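Local coordinates for protein SGNH-hydrolase family esterase (Altererythrobacter indicus, PDB 7C2A) that is an esterase of the SGNH-hydrolase family, probably cleaving carboxylic esters and perhaps, like its relatives, acting on lysophospholipids, at residues A[96-101]-A[139-144]. Sequence-based numbering, arbitrary orientation.
Sequences NLSGIL and EKYDAK
Tyr141 and Leu101 meet because both hold CG anti to the carbonyl carbon, beside the backbone N (chi1 -66° for Tyr141 and -56° for Leu101), which carries the phenol ring across helix 90-106 from Leu101 back toward Ser98 and brings the leucine side chain against it. Leu101 CB sits over one ring face, 4.2 Å from the centroid of the Tyr141 ring, a CH-pi contact offset toward the rim, while Leu101 CD1 packs on Tyr141 CD2 at 3.8 Å. Lys140 CG lies over the rim of the opposite face, so the ring is held between Leu101 CB and Lys140 CG. At the phenol end Ser98 CB comes within 3.3 Å of Tyr141 OH, and Ser98 OG lies at the ring edge without bonding to the phenol; Tyr141 OH hydrogen-bonds instead to Glu102 OE2, one turn on from Ser98. Ser98 OG bonds to Arg94 O and accepts a 2.6 Å bond from a water that in turn accepts one from Lys140 NZ. A leucine in place of Tyr141 would probably leave Glu102 without its phenol partner and a gap beside Ser98. Tyr141 lies in the Schellman turn that ends helix 133-140, with Asp142 as its positive-phi C-prime residue. The contact joins helix 90-106, whose Leu97 and Ser98 also pack on Leu137, to the turn leading into edge strand 144-146, paired with strand 111-114, where Ile111 touches both Leu101 and Ala143.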
ATOM      1  N   ASN A  96      -9.973 -10.718   0.606  1.00  9.15           N
ATOM      2  CA  ASN A  96     -10.181  -9.558   1.465  1.00  8.90           C
ATOM      3  C   ASN A  96     -10.404  -8.299   0.641  1.00  8.97           C
ATOM      4  O   ASN A  96     -11.320  -7.512   0.925  1.00  9.59           O
ATOM      5  CB  ASN A  96      -8.981  -9.381   2.396  1.00  9.67           C
ATOM      6  CG  ASN A  96      -8.837 -10.499   3.399  1.00  9.31           C
ATOM      7  OD1 ASN A  96      -9.804 -11.204   3.710  1.00 11.82           O
ATOM      8  ND2 ASN A  96      -7.637 -10.656   3.931  1.00 10.83           N
ATOM      9  N   LEU A  97      -9.588  -8.103  -0.398  1.00  8.85           N
ATOM     10  CA  LEU A  97      -9.790  -6.958  -1.278  1.00  9.16           C
ATOM     11  C   LEU A  97     -11.145  -7.023  -1.962  1.00  8.49           C
ATOM     12  O   LEU A  97     -11.797  -5.989  -2.155  1.00  9.64           O
ATOM     13  CB  LEU A  97      -8.671  -6.890  -2.315  1.00  9.81           C
ATOM     14  CG  LEU A  97      -7.374  -6.253  -1.821  1.00 10.81           C
ATOM     15  CD1 LEU A  97      -6.190  -6.653  -2.683  1.00 11.49           C
ATOM     16  CD2 LEU A  97      -7.497  -4.740  -1.761  1.00 12.40           C
ATOM     17  N   SER A  98     -11.599  -8.233  -2.320  1.00  9.77           N
ATOM     18  CA  SER A  98     -12.924  -8.374  -2.917  1.00 10.33           C
ATOM     19  C   SER A  98     -14.003  -7.839  -1.985  1.00  9.65           C
ATOM     20  O   SER A  98     -14.944  -7.180  -2.431  1.00 10.56           O
ATOM     21  CB  SER A  98     -13.201  -9.845  -3.244  1.00 11.12           C
ATOM     22  OG  SER A  98     -12.375 -10.326  -4.279  1.00 12.92           O
ATOM     23  N   GLY A  99     -13.885  -8.122  -0.687  1.00  9.54           N
ATOM     24  CA  GLY A  99     -14.862  -7.613   0.260  1.00 10.03           C
ATOM     25  C   GLY A  99     -14.849  -6.098   0.355  1.00  9.73           C
ATOM     26  O   GLY A  99     -15.901  -5.474   0.497  1.00  9.93           O
ATOM     27  N   ILE A 100     -13.664  -5.486   0.275  1.00  9.09           N
ATOM     28  CA  ILE A 100     -13.572  -4.025   0.266  1.00  9.94           C
ATOM     29  C   ILE A 100     -14.258  -3.453  -0.969  1.00  8.91           C
ATOM     30  O   ILE A 100     -15.059  -2.511  -0.885  1.00 10.13           O
ATOM     31  CB  ILE A 100     -12.103  -3.571   0.342  1.00  8.91           C
ATOM     32  CG1 ILE A 100     -11.478  -4.019   1.662  1.00 10.10           C
ATOM     33  CG2 ILE A 100     -12.003  -2.056   0.174  1.00  9.74           C
ATOM     34  CD1 ILE A 100      -9.971  -3.936   1.674  1.00 10.02           C
ATOM     35  N   LEU A 101     -13.947  -4.011  -2.140  1.00  8.99           N
ATOM     36  CA  LEU A 101     -14.508  -3.474  -3.371  1.00 10.22           C
ATOM     37  C   LEU A 101     -16.004  -3.715  -3.441  1.00 10.22           C
ATOM     38  O   LEU A 101     -16.740  -2.883  -3.978  1.00 11.34           O
ATOM     39  CB  LEU A 101     -13.803  -4.066  -4.587  1.00 10.75           C
ATOM     40  CG  LEU A 101     -12.282  -3.879  -4.634  1.00 11.38           C
ATOM     41  CD1 LEU A 101     -11.774  -4.215  -6.021  1.00 14.44           C
ATOM     42  CD2 LEU A 101     -11.866  -2.472  -4.229  1.00 13.56           C
ATOM     43  N   GLU A 139     -11.040  -6.148 -13.160  0.59 13.61           N
ATOM     44  CA  GLU A 139     -12.033  -6.634 -14.112  0.59 15.57           C
ATOM     45  C   GLU A 139     -13.320  -7.013 -13.399  0.59 16.00           C
ATOM     46  O   GLU A 139     -14.416  -6.619 -13.815  0.59 17.27           O
ATOM     47  CB  GLU A 139     -11.476  -7.839 -14.869  0.59 16.31           C
ATOM     48  CG  GLU A 139     -12.199  -8.145 -16.178  0.59 21.65           C
ATOM     49  CD  GLU A 139     -13.472  -8.952 -15.985  0.59 24.93           C
ATOM     50  OE1 GLU A 139     -13.616  -9.602 -14.927  0.59 26.65           O
ATOM     51  OE2 GLU A 139     -14.327  -8.943 -16.898  0.59 28.89           O
ATOM     52  N   LYS A 140     -13.204  -7.770 -12.309  1.00 15.25           N
ATOM     53  CA  LYS A 140     -14.395  -8.301 -11.665  1.00 15.44           C
ATOM     54  C   LYS A 140     -15.280  -7.190 -11.128  1.00 15.95           C
ATOM     55  O   LYS A 140     -16.512  -7.268 -11.219  1.00 16.33           O
ATOM     56  CB  LYS A 140     -13.987  -9.253 -10.548  1.00 16.52           C
ATOM     57  CG  LYS A 140     -15.170  -9.876  -9.835  1.00 15.78           C
ATOM     58  CD  LYS A 140     -14.733 -10.949  -8.860  1.00 17.99           C
ATOM     59  CE  LYS A 140     -15.914 -11.469  -8.051  1.00 21.36           C
ATOM     60  NZ  LYS A 140     -15.519 -12.613  -7.188  1.00 27.81           N
ATOM     61  N   TYR A 141     -14.680  -6.142 -10.571  1.00 13.66           N
ATOM     62  CA  TYR A 141     -15.429  -5.094  -9.899  1.00 15.27           C
ATOM     63  C   TYR A 141     -15.538  -3.817 -10.718  1.00 15.50           C
ATOM     64  O   TYR A 141     -15.924  -2.778 -10.173  1.00 17.50           O
ATOM     65  CB  TYR A 141     -14.860  -4.847  -8.498  1.00 16.22           C
ATOM     66  CG  TYR A 141     -15.075  -6.060  -7.631  1.00 14.98           C
ATOM     67  CD1 TYR A 141     -16.328  -6.341  -7.117  1.00 17.77           C
ATOM     68  CD2 TYR A 141     -14.051  -6.960  -7.389  1.00 14.32           C
ATOM     69  CE1 TYR A 141     -16.549  -7.467  -6.358  1.00 17.52           C
ATOM     70  CE2 TYR A 141     -14.260  -8.090  -6.623  1.00 15.00           C
ATOM     71  CZ  TYR A 141     -15.515  -8.341  -6.104  1.00 16.12           C
ATOM     72  OH  TYR A 141     -15.722  -9.473  -5.345  1.00 17.94           O
ATOM     73  N   ASP A 142     -15.233  -3.882 -12.015  1.00 16.90           N
ATOM     74  CA  ASP A 142     -15.328  -2.731 -12.915  1.00 18.88           C
ATOM     75  C   ASP A 142     -14.609  -1.518 -12.338  1.00 19.51           C
ATOM     76  O   ASP A 142     -15.133  -0.402 -12.301  1.00 21.65           O
ATOM     77  CB  ASP A 142     -16.781  -2.407 -13.269  1.00 26.33           C
ATOM     78  CG  ASP A 142     -17.494  -3.568 -13.939  1.00 38.05           C
ATOM     79  OD1 ASP A 142     -16.929  -4.137 -14.896  1.00 42.09           O
ATOM     80  OD2 ASP A 142     -18.619  -3.907 -13.513  1.00 47.95           O
ATOM     81  N   ALA A 143     -13.393  -1.754 -11.865  1.00 15.65           N
ATOM     82  CA  ALA A 143     -12.569  -0.710 -11.285  1.00 14.85           C
ATOM     83  C   ALA A 143     -11.475  -0.330 -12.266  1.00 13.43           C
ATOM     84  O   ALA A 143     -10.961  -1.175 -13.003  1.00 15.88           O
ATOM     85  CB  ALA A 143     -11.928  -1.196  -9.988  1.00 15.02           C
ATOM     86  N   LYS A 144     -11.118   0.942 -12.273  1.00 12.29           N
ATOM     87  CA  LYS A 144      -9.925   1.334 -13.001  1.00 13.37           C
ATOM     88  C   LYS A 144      -8.698   0.867 -12.232  1.00 11.79           C
ATOM     89  O   LYS A 144      -8.737   0.706 -11.011  1.00 12.43           O
ATOM     90  CB  LYS A 144      -9.918   2.844 -13.214  1.00 14.05           C
ATOM     91  CG  LYS A 144     -10.982   3.276 -14.225  1.00 21.40           C
ATOM     92  CD  LYS A 144     -11.087   4.778 -14.361  1.00 31.09           C
ATOM     93  CE  LYS A 144     -11.924   5.165 -15.575  1.00 31.14           C
ATOM     94  NZ  LYS A 144     -13.382   5.220 -15.267  1.00 33.23           N
TER
HETATM   95  O   HOH W   1     -13.324 -12.378  -5.603  1.00 27.76           O